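Local coordinates for putative uncharacterized protein PH0242 (Pyrococcus horikoshii, PDB 3VU1) that is the C-terminal globular domain of AglB, an archaeal member of the oligosaccharyltransferase family, and holds a bound calcium ion, at residues F67-D71 with T210-L216; F233-I237 with Y248-A254; A254-D260 with H277-I283; I283-D289 with H319-I325. All coordinates share one frame; numbering follows the deposited sequence.

Contact 1: residues F67-D71 with T210-L216; sequences FLARD and TSNFVKL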
# COMPACT_ATOMS: atom_id res chain seq x y z
N PHE A 67 -0.08 -6.84 -3.64
CA PHE A 67 0.65 -5.85 -2.85
C PHE A 67 1.60 -6.47 -1.82
O PHE A 67 2.77 -6.15 -1.82
CB PHE A 67 -0.32 -4.91 -2.15
CG PHE A 67 0.33 -3.92 -1.28
CD1 PHE A 67 1.25 -3.01 -1.80
CD2 PHE A 67 0.05 -3.89 0.10
CE1 PHE A 67 1.87 -2.09 -0.98
CE2 PHE A 67 0.67 -2.96 0.93
CZ PHE A 67 1.59 -2.06 0.39
N LEU A 68 1.10 -7.36 -0.97
CA LEU A 68 1.86 -7.80 0.22
C LEU A 68 3.03 -8.71 -0.09
O LEU A 68 4.07 -8.60 0.54
CB LEU A 68 0.95 -8.44 1.26
CG LEU A 68 -0.05 -7.49 1.95
CD1 LEU A 68 -1.20 -8.20 2.66
CD2 LEU A 68 0.64 -6.55 2.90
N ALA A 69 2.84 -9.62 -1.04
CA ALA A 69 3.78 -10.70 -1.30
C ALA A 69 4.84 -10.27 -2.31
O ALA A 69 5.78 -11.00 -2.58
CB ALA A 69 3.04 -11.95 -1.81
N ARG A 70 4.70 -9.10 -2.90
CA ARG A 70 5.62 -8.77 -3.97
C ARG A 70 6.40 -7.51 -3.74
O ARG A 70 6.27 -6.86 -2.72
CB ARG A 70 4.90 -8.69 -5.30
CG ARG A 70 4.12 -9.92 -5.56
CD ARG A 70 4.97 -11.07 -6.09
NE ARG A 70 4.15 -11.57 -7.19
CZ ARG A 70 4.57 -11.78 -8.43
NH1 ARG A 70 5.84 -11.67 -8.72
NH2 ARG A 70 3.68 -12.17 -9.34
N ASP A 71 7.21 -7.17 -4.73
CA ASP A 71 8.24 -6.18 -4.59
C ASP A 71 8.26 -5.49 -5.93
O ASP A 71 7.88 -6.09 -6.93
CB ASP A 71 9.57 -6.88 -4.33
CG ASP A 71 10.73 -5.91 -4.13
OD1 ASP A 71 11.90 -6.36 -4.32
OD2 ASP A 71 10.46 -4.73 -3.78
N THR A 210 11.93 -10.12 -0.41
CA THR A 210 11.81 -8.66 -0.49
C THR A 210 10.37 -8.16 -0.64
O THR A 210 10.14 -7.04 -1.10
CB THR A 210 12.69 -8.08 -1.62
OG1 THR A 210 12.32 -8.66 -2.89
CG2 THR A 210 14.18 -8.35 -1.33
N SER A 211 9.41 -8.99 -0.25
CA SER A 211 7.99 -8.65 -0.34
C SER A 211 7.70 -7.40 0.46
O SER A 211 8.35 -7.14 1.48
CB SER A 211 7.15 -9.81 0.24
OG SER A 211 7.49 -10.06 1.60
N ASN A 212 6.70 -6.64 0.03
CA ASN A 212 6.24 -5.48 0.77
C ASN A 212 5.80 -5.75 2.22
O ASN A 212 5.97 -4.89 3.08
CB ASN A 212 5.11 -4.82 0.00
CG ASN A 212 5.59 -4.16 -1.29
OD1 ASN A 212 6.74 -3.74 -1.40
ND2 ASN A 212 4.71 -4.09 -2.27
N PHE A 213 5.22 -6.92 2.49
CA PHE A 213 4.85 -7.23 3.86
C PHE A 213 6.07 -7.25 4.80
O PHE A 213 6.04 -6.69 5.88
CB PHE A 213 4.15 -8.57 3.94
CG PHE A 213 3.89 -9.04 5.35
CD1 PHE A 213 4.58 -10.13 5.87
CD2 PHE A 213 2.96 -8.41 6.14
CE1 PHE A 213 4.35 -10.59 7.17
CE2 PHE A 213 2.71 -8.86 7.45
CZ PHE A 213 3.41 -9.94 7.96
N VAL A 214 7.13 -7.93 4.36
CA VAL A 214 8.37 -7.99 5.11
C VAL A 214 8.89 -6.57 5.39
O VAL A 214 9.29 -6.29 6.51
CB VAL A 214 9.42 -8.82 4.34
CG1 VAL A 214 10.81 -8.54 4.87
CG2 VAL A 214 9.12 -10.31 4.44
N LYS A 215 8.84 -5.68 4.39
CA LYS A 215 9.28 -4.30 4.57
C LYS A 215 8.44 -3.57 5.61
O LYS A 215 8.99 -2.94 6.50
CB LYS A 215 9.20 -3.48 3.27
CG LYS A 215 10.03 -3.93 2.08
CD LYS A 215 9.85 -2.89 0.96
CE LYS A 215 10.41 -3.34 -0.38
NZ LYS A 215 9.62 -4.41 -1.07
N LEU A 216 7.12 -3.63 5.47
CA LEU A 216 6.23 -2.82 6.30
C LEU A 216 5.92 -3.43 7.66
O LEU A 216 5.60 -2.70 8.59
CB LEU A 216 4.91 -2.54 5.57
CG LEU A 216 4.94 -1.74 4.24
CD1 LEU A 216 3.58 -1.81 3.56
CD2 LEU A 216 5.39 -0.29 4.41
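L68 and F213 bring the end of helix 60-69 against the start of helix 212-218. Their CA atoms pair across the contact, and those of R70 and S211 lie a little closer still. Two backbone bonds join the segments. F213 N gives its hydrogen to L68 O at 2.8 Å. N212 N gives its hydrogen to R70 O, also at 2.8 Å. A carbonyl near the end of helix 60-69 and one from the loop after it thus take up early N-H groups of helix 212-218. S211 holds the N-cap position, and its OG turns back to V208 O.

N212 reaches over one face of the F67 ring with its CB. Its amide ND2 bonds to F67 O at 2.9 Å, with a bent N-H...O angle of 141°. The amide oxygen OD1 accepts from K215 NZ at 3.0 Å, so both ends of the amide are engaged. L216 CD1 approaches F67 CZ at 3.8 Å. The F67 ring also stacks on F236.

D71 is gripped through both oxygens. OD1 accepts from T210 OG1 at 2.7 Å. OD2 forms a salt bridge to K215 NZ at 2.9 Å. Each donor meets its oxygen well out of the carboxylate plane. CG lies opposite the backbone N (chi1 -178°), which turns the D71 carboxylate to T210 and K215. S223 and S224 bond to the same carboxylate.

K215 NZ also donates to T210 O at 2.7 Å. The ammonium therefore has three oxygen partners. In this buried junction the lysine charge is probably balanced by D71 and stabilised by two neutral oxygens.

Contact 2: residues F233-I237 with Y248-A254; sequences FSNFI and YEFRPFA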
# COMPACT_ATOMS: atom_id res chain seq x y z
N PHE A 233 8.18 3.76 1.41
CA PHE A 233 7.98 4.36 2.74
C PHE A 233 7.43 5.77 2.66
O PHE A 233 6.93 6.28 3.63
CB PHE A 233 9.23 4.26 3.62
CG PHE A 233 9.61 2.85 3.96
CD1 PHE A 233 10.90 2.39 3.76
CD2 PHE A 233 8.66 1.96 4.47
CE1 PHE A 233 11.25 1.06 4.05
CE2 PHE A 233 9.00 0.66 4.77
CZ PHE A 233 10.29 0.20 4.56
N SER A 234 7.46 6.41 1.51
CA SER A 234 6.76 7.69 1.40
C SER A 234 5.27 7.50 1.01
O SER A 234 4.43 8.40 1.23
CB SER A 234 7.48 8.62 0.42
OG SER A 234 7.30 8.21 -0.93
N ASN A 235 4.93 6.35 0.41
CA ASN A 235 3.53 6.04 0.09
C ASN A 235 2.70 5.50 1.27
O ASN A 235 1.47 5.64 1.31
CB ASN A 235 3.46 5.08 -1.07
CG ASN A 235 4.11 5.65 -2.29
OD1 ASN A 235 3.69 6.69 -2.80
ND2 ASN A 235 5.14 5.00 -2.76
N PHE A 236 3.42 4.88 2.23
CA PHE A 236 2.86 4.28 3.45
C PHE A 236 3.54 4.84 4.68
O PHE A 236 4.67 4.47 4.98
CB PHE A 236 2.98 2.74 3.38
CG PHE A 236 2.21 2.15 2.24
CD1 PHE A 236 2.77 2.09 0.96
CD2 PHE A 236 0.88 1.72 2.43
CE1 PHE A 236 2.03 1.58 -0.11
CE2 PHE A 236 0.14 1.20 1.37
CZ PHE A 236 0.71 1.14 0.09
N ILE A 237 2.84 5.74 5.35
CA ILE A 237 3.34 6.46 6.53
C ILE A 237 2.83 5.84 7.84
O ILE A 237 1.62 5.76 8.07
CB ILE A 237 2.87 7.94 6.44
CG1 ILE A 237 3.46 8.60 5.19
CG2 ILE A 237 3.23 8.74 7.68
CD1 ILE A 237 4.93 8.26 4.95
N TYR A 248 -0.82 2.23 8.55
CA TYR A 248 -0.16 3.09 7.56
C TYR A 248 -1.16 3.94 6.83
O TYR A 248 -2.18 3.43 6.39
CB TYR A 248 0.56 2.25 6.56
CG TYR A 248 1.82 1.61 7.09
CD1 TYR A 248 1.82 0.29 7.51
CD2 TYR A 248 3.04 2.34 7.16
CE1 TYR A 248 2.98 -0.32 7.96
CE2 TYR A 248 4.20 1.76 7.64
CZ TYR A 248 4.17 0.43 8.02
OH TYR A 248 5.31 -0.18 8.48
N GLU A 249 -0.91 5.24 6.73
CA GLU A 249 -1.71 6.11 5.86
C GLU A 249 -1.19 5.93 4.44
O GLU A 249 0.04 5.82 4.22
CB GLU A 249 -1.59 7.55 6.27
CG GLU A 249 -2.10 8.56 5.27
CD GLU A 249 -1.82 10.01 5.70
OE1 GLU A 249 -1.96 10.32 6.90
OE2 GLU A 249 -1.48 10.86 4.85
N PHE A 250 -2.12 5.83 3.49
CA PHE A 250 -1.74 5.67 2.10
C PHE A 250 -1.74 7.02 1.44
O PHE A 250 -2.73 7.76 1.54
CB PHE A 250 -2.69 4.73 1.39
CG PHE A 250 -2.41 4.56 -0.08
CD1 PHE A 250 -1.23 3.95 -0.52
CD2 PHE A 250 -3.36 4.96 -1.03
CE1 PHE A 250 -1.00 3.76 -1.88
CE2 PHE A 250 -3.12 4.78 -2.39
CZ PHE A 250 -1.95 4.17 -2.80
N ARG A 251 -0.62 7.33 0.80
CA ARG A 251 -0.50 8.52 -0.02
C ARG A 251 -0.05 8.06 -1.37
O ARG A 251 1.12 7.70 -1.55
CB ARG A 251 0.52 9.46 0.57
CG ARG A 251 0.10 10.04 1.91
CD ARG A 251 1.31 10.63 2.58
NE ARG A 251 0.94 11.39 3.76
CZ ARG A 251 1.82 11.99 4.56
NH1 ARG A 251 3.12 11.94 4.30
NH2 ARG A 251 1.38 12.68 5.60
N PRO A 252 -0.98 8.02 -2.32
CA PRO A 252 -0.65 7.51 -3.66
C PRO A 252 0.43 8.36 -4.36
O PRO A 252 1.27 7.81 -5.09
CB PRO A 252 -1.99 7.55 -4.42
CG PRO A 252 -2.87 8.49 -3.63
CD PRO A 252 -2.38 8.49 -2.20
N PHE A 253 0.44 9.67 -4.11
CA PHE A 253 1.50 10.55 -4.66
C PHE A 253 2.31 11.21 -3.54
O PHE A 253 1.82 12.04 -2.79
CB PHE A 253 0.90 11.60 -5.61
CG PHE A 253 -0.02 11.00 -6.61
CD1 PHE A 253 -1.41 11.20 -6.50
CD2 PHE A 253 0.47 10.18 -7.62
CE1 PHE A 253 -2.28 10.62 -7.43
CE2 PHE A 253 -0.40 9.58 -8.52
CZ PHE A 253 -1.77 9.80 -8.42
N ALA A 254 3.56 10.81 -3.43
CA ALA A 254 4.36 11.24 -2.31
C ALA A 254 5.77 11.67 -2.73
O ALA A 254 6.26 11.31 -3.83
CB ALA A 254 4.44 10.14 -1.28
O HOH W 1 4.69 11.03 2.30
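F236 and F250 pair across the antiparallel beta hairpin of strands 236-242 and 245-250, in a non-hydrogen-bonded position. F236 CZ lies 3.5 Å from F250 CD1. The rings meet obliquely, with planes 47° apart and centroids 5.2 Å apart. F236 CB also packs on Y248 CD2 at 3.8 Å.

On the other face, I237 and E249 are a hydrogen-bonded pair. I237 N bonds to E249 O, and E249 N bonds to I237 O at 2.9 Å. R251 N continues the ladder to N235 O at 2.7 Å, at the end of helix 228-235. I237 CG1 sits over one face of the R251 guanidinium, 3.5 Å from NH1.

R251 is extended from CG to NE (chi2 164°, chi3 170°), which carries its guanidinium out to I237 and E249. R251 NE forms a salt bridge to E249 OE2 at 2.7 Å. At the guanidinium edge, a water accepts from R251 NH1 and donates to S234 O. Further out, F286 meets the F236 ring edge-to-face, and L216 O takes the Y248 hydroxyl.

The hairpin thus separates two chemistries. Aromatic rings line one side. On the other, an ion pair and a water probably hold the guanidinium with one face against I237.

Contact 3: residues A254-D260 with H277-I283; sequences AIYKIED and HTLRLYI
I258 and L281 lie in the middle of an antiparallel strand pair whose segment axes come within 4.6 Å. The two strands are the central ones of a four-stranded antiparallel beta-sheet within the Peripheral 1 domain. The ladder contains a beta bulge: Y256 and K257 together stand opposite Y282. Y256 N bonds to Y282 O, while Y282 N bonds to K257 O. Beyond the bulge, E259 and R280 form a regular hydrogen-bonded pair.

I255, I258, L279, L281 and I283 share one face. I258 CG2 meets L281 CD2 at 3.9 Å, the two side chains lying side by side. Strand 464-487 covers this face through M483, I484 and V486.

Y282 organises the other face. Its ring carries K257 CD over the centre of one face, 3.9 Å from the centroid. Its CB sits over the face of the Y256 ring, and its edge turns to that same face with the planes at 69°. Y256 OH bonds to E227. The Y282 hydroxyl donates to E259 OE2 at 2.8 Å. R280 NH1 forms a salt bridge to the same oxygen at 2.7 Å, from the opposite face of the carboxylate plane. A bend at chi3 (-90°) brings the R280 guanidinium there, and W266 adds a cation-pi contact.

H277 NE2 bonds to S273 O. H277 ND1 donates in its ring plane to both oxygens of D260, at 3.0 Å from OD1 and 2.8 Å from OD2.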
# COMPACT_ATOMS: atom_id res chain seq x y z
N ALA A 254 3.56 10.81 -3.43
CA ALA A 254 4.36 11.24 -2.31
C ALA A 254 5.77 11.67 -2.73
O ALA A 254 6.26 11.31 -3.83
CB ALA A 254 4.44 10.14 -1.28
N ILE A 255 6.40 12.43 -1.84
CA ILE A 255 7.76 12.87 -2.02
C ILE A 255 8.61 12.10 -1.02
O ILE A 255 8.35 12.17 0.18
CB ILE A 255 7.88 14.40 -1.79
CG1 ILE A 255 7.20 15.13 -2.93
CG2 ILE A 255 9.35 14.79 -1.62
CD1 ILE A 255 7.00 16.61 -2.70
N TYR A 256 9.61 11.38 -1.51
CA TYR A 256 10.45 10.62 -0.63
C TYR A 256 11.77 11.26 -0.24
O TYR A 256 12.50 10.69 0.58
CB TYR A 256 10.68 9.21 -1.18
CG TYR A 256 11.44 9.08 -2.47
CD1 TYR A 256 12.79 8.71 -2.48
CD2 TYR A 256 10.81 9.29 -3.70
CE1 TYR A 256 13.48 8.55 -3.67
CE2 TYR A 256 11.50 9.14 -4.90
CZ TYR A 256 12.83 8.76 -4.87
OH TYR A 256 13.52 8.61 -6.04
N LYS A 257 12.09 12.41 -0.81
CA LYS A 257 13.40 13.06 -0.63
C LYS A 257 13.25 14.45 -1.20
O LYS A 257 12.68 14.61 -2.29
CB LYS A 257 14.47 12.30 -1.39
CG LYS A 257 15.92 12.68 -1.16
CD LYS A 257 16.76 11.95 -2.21
CE LYS A 257 18.25 11.97 -1.94
NZ LYS A 257 18.73 10.73 -1.26
N ILE A 258 13.66 15.46 -0.44
CA ILE A 258 13.71 16.84 -0.91
C ILE A 258 15.17 17.31 -0.86
O ILE A 258 15.89 17.04 0.13
CB ILE A 258 12.90 17.76 -0.01
CG1 ILE A 258 11.46 17.30 0.10
CG2 ILE A 258 13.01 19.21 -0.49
CD1 ILE A 258 10.55 18.29 0.82
N GLU A 259 15.62 18.02 -1.90
CA GLU A 259 16.94 18.69 -1.84
C GLU A 259 16.81 20.21 -1.95
O GLU A 259 16.04 20.71 -2.75
CB GLU A 259 17.90 18.16 -2.89
CG GLU A 259 18.56 16.85 -2.54
CD GLU A 259 19.20 16.17 -3.74
OE1 GLU A 259 20.19 15.43 -3.54
OE2 GLU A 259 18.75 16.36 -4.90
N ASP A 260 17.52 20.93 -1.10
CA ASP A 260 17.53 22.40 -1.15
C ASP A 260 18.81 22.79 -1.90
O ASP A 260 19.89 22.20 -1.65
CB ASP A 260 17.57 22.96 0.28
CG ASP A 260 17.07 24.39 0.39
OD1 ASP A 260 16.59 24.95 -0.63
OD2 ASP A 260 17.13 24.95 1.53
N HIS A 277 13.49 29.30 -1.80
CA HIS A 277 14.21 28.06 -1.96
C HIS A 277 14.11 27.57 -3.37
O HIS A 277 13.13 27.83 -4.08
CB HIS A 277 13.61 26.99 -1.05
CG HIS A 277 13.84 27.20 0.42
ND1 HIS A 277 14.90 26.65 1.09
CD2 HIS A 277 13.07 27.89 1.39
CE1 HIS A 277 14.82 26.96 2.41
NE2 HIS A 277 13.70 27.72 2.59
N THR A 278 15.12 26.84 -3.79
CA THR A 278 15.00 26.06 -4.98
C THR A 278 15.11 24.62 -4.53
O THR A 278 16.10 24.23 -3.90
CB THR A 278 16.06 26.45 -6.02
OG1 THR A 278 15.68 27.70 -6.58
CG2 THR A 278 16.13 25.44 -7.16
N LEU A 279 14.08 23.85 -4.84
CA LEU A 279 13.93 22.51 -4.30
C LEU A 279 13.86 21.49 -5.42
O LEU A 279 13.29 21.77 -6.50
CB LEU A 279 12.67 22.42 -3.45
CG LEU A 279 12.50 23.40 -2.29
CD1 LEU A 279 11.10 23.27 -1.71
CD2 LEU A 279 13.56 23.16 -1.21
N ARG A 280 14.47 20.34 -5.18
CA ARG A 280 14.31 19.20 -6.04
C ARG A 280 13.46 18.19 -5.29
O ARG A 280 13.90 17.68 -4.24
CB ARG A 280 15.66 18.60 -6.42
CG ARG A 280 15.56 17.65 -7.62
CD ARG A 280 16.78 16.77 -7.77
NE ARG A 280 17.78 17.40 -8.63
CZ ARG A 280 19.10 17.32 -8.44
NH1 ARG A 280 19.63 16.66 -7.41
NH2 ARG A 280 19.90 17.92 -9.28
N LEU A 281 12.25 17.93 -5.79
CA LEU A 281 11.32 16.96 -5.21
C LEU A 281 11.37 15.58 -5.89
O LEU A 281 11.13 15.44 -7.10
CB LEU A 281 9.91 17.54 -5.23
CG LEU A 281 9.92 19.04 -4.87
CD1 LEU A 281 8.53 19.64 -5.03
CD2 LEU A 281 10.43 19.31 -3.46
N TYR A 282 11.70 14.56 -5.11
CA TYR A 282 11.77 13.19 -5.63
C TYR A 282 10.43 12.52 -5.37
O TYR A 282 10.04 12.31 -4.22
CB TYR A 282 12.88 12.41 -4.96
CG TYR A 282 14.27 12.85 -5.34
CD1 TYR A 282 14.81 14.04 -4.84
CD2 TYR A 282 15.06 12.06 -6.19
CE1 TYR A 282 16.09 14.44 -5.18
CE2 TYR A 282 16.35 12.45 -6.54
CZ TYR A 282 16.86 13.64 -6.03
OH TYR A 282 18.12 14.05 -6.35
N ILE A 283 9.73 12.21 -6.44
CA ILE A 283 8.33 11.80 -6.36
C ILE A 283 8.17 10.30 -6.50
O ILE A 283 8.76 9.66 -7.38
CB ILE A 283 7.50 12.57 -7.39
CG1 ILE A 283 7.38 14.02 -6.91
CG2 ILE A 283 6.15 11.89 -7.60
CD1 ILE A 283 6.60 14.97 -7.80

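Contact 4: residues I283-D289 with H319-I325; sequences ISAFGRD and HLEEYPI. With CA (calcium ion), chain C.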
# COMPACT_ATOMS: atom_id res chain seq x y z
N ILE A 283 9.73 12.21 -6.44
CA ILE A 283 8.33 11.80 -6.36
C ILE A 283 8.17 10.30 -6.50
O ILE A 283 8.76 9.66 -7.38
CB ILE A 283 7.50 12.57 -7.39
CG1 ILE A 283 7.38 14.02 -6.91
CG2 ILE A 283 6.15 11.89 -7.60
CD1 ILE A 283 6.60 14.97 -7.80
N SER A 284 7.38 9.72 -5.60
CA SER A 284 6.96 8.34 -5.75
C SER A 284 5.46 8.28 -6.05
O SER A 284 4.65 8.72 -5.24
CB SER A 284 7.30 7.57 -4.49
OG SER A 284 6.69 6.31 -4.54
N ALA A 285 5.10 7.80 -7.24
CA ALA A 285 3.68 7.61 -7.59
C ALA A 285 3.33 6.13 -7.55
O ALA A 285 3.92 5.30 -8.29
CB ALA A 285 3.37 8.21 -8.96
N PHE A 286 2.38 5.79 -6.69
CA PHE A 286 2.09 4.39 -6.40
C PHE A 286 0.82 3.80 -7.05
O PHE A 286 -0.31 4.02 -6.59
CB PHE A 286 2.06 4.14 -4.88
CG PHE A 286 2.10 2.68 -4.53
CD1 PHE A 286 3.32 2.03 -4.36
CD2 PHE A 286 0.91 1.94 -4.44
CE1 PHE A 286 3.36 0.69 -4.06
CE2 PHE A 286 0.95 0.60 -4.16
CZ PHE A 286 2.17 -0.03 -3.97
N GLY A 287 1.00 3.02 -8.10
CA GLY A 287 -0.14 2.36 -8.72
C GLY A 287 -0.90 3.14 -9.78
O GLY A 287 -1.54 2.52 -10.63
N ARG A 288 -0.89 4.46 -9.72
CA ARG A 288 -1.48 5.26 -10.81
C ARG A 288 -0.62 6.44 -11.26
O ARG A 288 0.14 7.02 -10.47
CB ARG A 288 -2.92 5.69 -10.49
CG ARG A 288 -3.06 6.72 -9.40
CD ARG A 288 -4.46 7.32 -9.32
NE ARG A 288 -5.47 6.26 -9.37
CZ ARG A 288 -6.75 6.43 -9.72
NH1 ARG A 288 -7.23 7.63 -10.03
NH2 ARG A 288 -7.56 5.37 -9.75
N ASP A 289 -0.75 6.81 -12.53
CA ASP A 289 -0.01 7.95 -13.08
C ASP A 289 -0.41 9.29 -12.48
O ASP A 289 -1.56 9.47 -12.03
CB ASP A 289 -0.18 8.00 -14.60
CG ASP A 289 0.41 6.78 -15.29
OD1 ASP A 289 1.42 6.19 -14.82
OD2 ASP A 289 -0.16 6.41 -16.32
N HIS A 319 3.93 6.15 -13.48
CA HIS A 319 4.12 5.73 -12.10
C HIS A 319 5.14 4.67 -11.94
O HIS A 319 5.53 4.35 -10.83
CB HIS A 319 2.80 5.35 -11.44
CG HIS A 319 2.24 4.03 -11.91
ND1 HIS A 319 2.58 2.84 -11.35
CD2 HIS A 319 1.30 3.74 -12.89
CE1 HIS A 319 1.91 1.85 -11.96
NE2 HIS A 319 1.12 2.40 -12.89
N LEU A 320 5.59 4.10 -13.05
CA LEU A 320 6.70 3.13 -13.05
C LEU A 320 8.05 3.73 -13.43
O LEU A 320 9.07 3.05 -13.36
CB LEU A 320 6.40 1.96 -13.98
CG LEU A 320 5.12 1.21 -13.63
CD1 LEU A 320 4.69 0.30 -14.78
CD2 LEU A 320 5.30 0.47 -12.31
N GLU A 321 8.04 5.00 -13.83
CA GLU A 321 9.25 5.68 -14.30
C GLU A 321 9.23 7.16 -13.93
O GLU A 321 9.27 8.06 -14.78
CB GLU A 321 9.44 5.47 -15.80
CG GLU A 321 10.10 4.15 -16.14
CD GLU A 321 10.23 3.91 -17.64
OE1 GLU A 321 11.12 3.11 -18.02
OE2 GLU A 321 9.46 4.51 -18.43
N GLU A 322 9.17 7.41 -12.64
CA GLU A 322 8.99 8.76 -12.16
C GLU A 322 10.35 9.45 -12.17
O GLU A 322 11.38 8.81 -12.10
CB GLU A 322 8.31 8.74 -10.78
CG GLU A 322 8.84 7.65 -9.89
CD GLU A 322 7.91 6.47 -9.67
OE1 GLU A 322 6.79 6.67 -9.13
OE2 GLU A 322 8.32 5.31 -9.94
N TYR A 323 10.32 10.78 -12.29
CA TYR A 323 11.54 11.60 -12.40
C TYR A 323 11.44 12.80 -11.43
O TYR A 323 10.35 13.28 -11.16
CB TYR A 323 11.75 12.08 -13.87
CG TYR A 323 10.57 12.87 -14.39
CD1 TYR A 323 10.42 14.23 -14.09
CD2 TYR A 323 9.57 12.24 -15.13
CE1 TYR A 323 9.31 14.94 -14.53
CE2 TYR A 323 8.46 12.95 -15.57
CZ TYR A 323 8.33 14.30 -15.28
OH TYR A 323 7.21 14.98 -15.73
N PRO A 324 12.57 13.30 -10.91
CA PRO A 324 12.59 14.48 -10.01
C PRO A 324 12.06 15.75 -10.64
O PRO A 324 12.12 15.92 -11.83
CB PRO A 324 14.08 14.67 -9.72
CG PRO A 324 14.68 13.31 -9.92
CD PRO A 324 13.87 12.62 -10.99
N ILE A 325 11.59 16.66 -9.81
CA ILE A 325 10.99 17.91 -10.25
C ILE A 325 11.56 19.08 -9.47
O ILE A 325 11.70 19.00 -8.25
CB ILE A 325 9.46 17.83 -10.05
CG1 ILE A 325 8.82 17.42 -11.35
CG2 ILE A 325 8.84 19.15 -9.63
CD1 ILE A 325 7.33 17.29 -11.22
CA CA C . 5.84 4.03 -8.46
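A285 and E322 meet beside a calcium ion. A285 O binds the metal at 2.3 Å and H319 O binds it at 2.4 Å. E322 OE1 is farther away, at 2.9 Å from the ion. E76 completes the protein part of the site.

E322 reaches the ion by a folded side chain. A chi1 of 41° folds CG back over its own backbone, and the chain bends again at chi2 (-107°). This lays CG against I283 O and turns the carboxylate back to the strand. OE1 then accepts from A285 N at 2.8 Å. One carboxylate oxygen thus links the metal to a backbone N-H of a residue that itself supplies a ligand.

A chi1 of 73° carries the H319 ring over to segment 283-289, while its carbonyl faces calcium. The imidazole lays one face against the backbone of G287 and R288. G287 CA makes a CH-pi contact over the ring face, 4.0 Å from the centroid. D289 lies at the ring edge. Its OD1 accepts from H319 N at 2.8 Å and passes 3.1 Å from H319 CD2. That bond anchors the backbone of a metal ligand, so D289 is a second-shell residue.

I283 CD1 touches I325 CD1 at 4.2 Å, an apolar contact away from the ion.

The site lies where strand 275-285 runs out, opposite the loop between strands 316-317 and 325-331. Helix 228-235 packs on S284 and F286, strand 253-262 on I283 and A285, and M317 of strand 316-317 on I283, E322 and I325.

The four contacts follow one another along the chain. Contact 1 closes before contact 2 opens, and their centres are about 14 Å apart. F67 touches F236, and L216 touches Y248. Helices 212-218 and 228-235 follow each other in the chain. Contact 2 hands over to contact 3 at A254, on strand 253-262. Contact 3 hands over to contact 4 at I283, on strand 275-285, and these two strands are neighbours in one sheet. Contacts 1 and 3 do not touch; their centres lie about 25 Å apart. Contacts 2 and 4, with centres about 12 Å apart, meet near S284. The series thus connects the buried helix junction to the calcium site and the Peripheral 1 sheet.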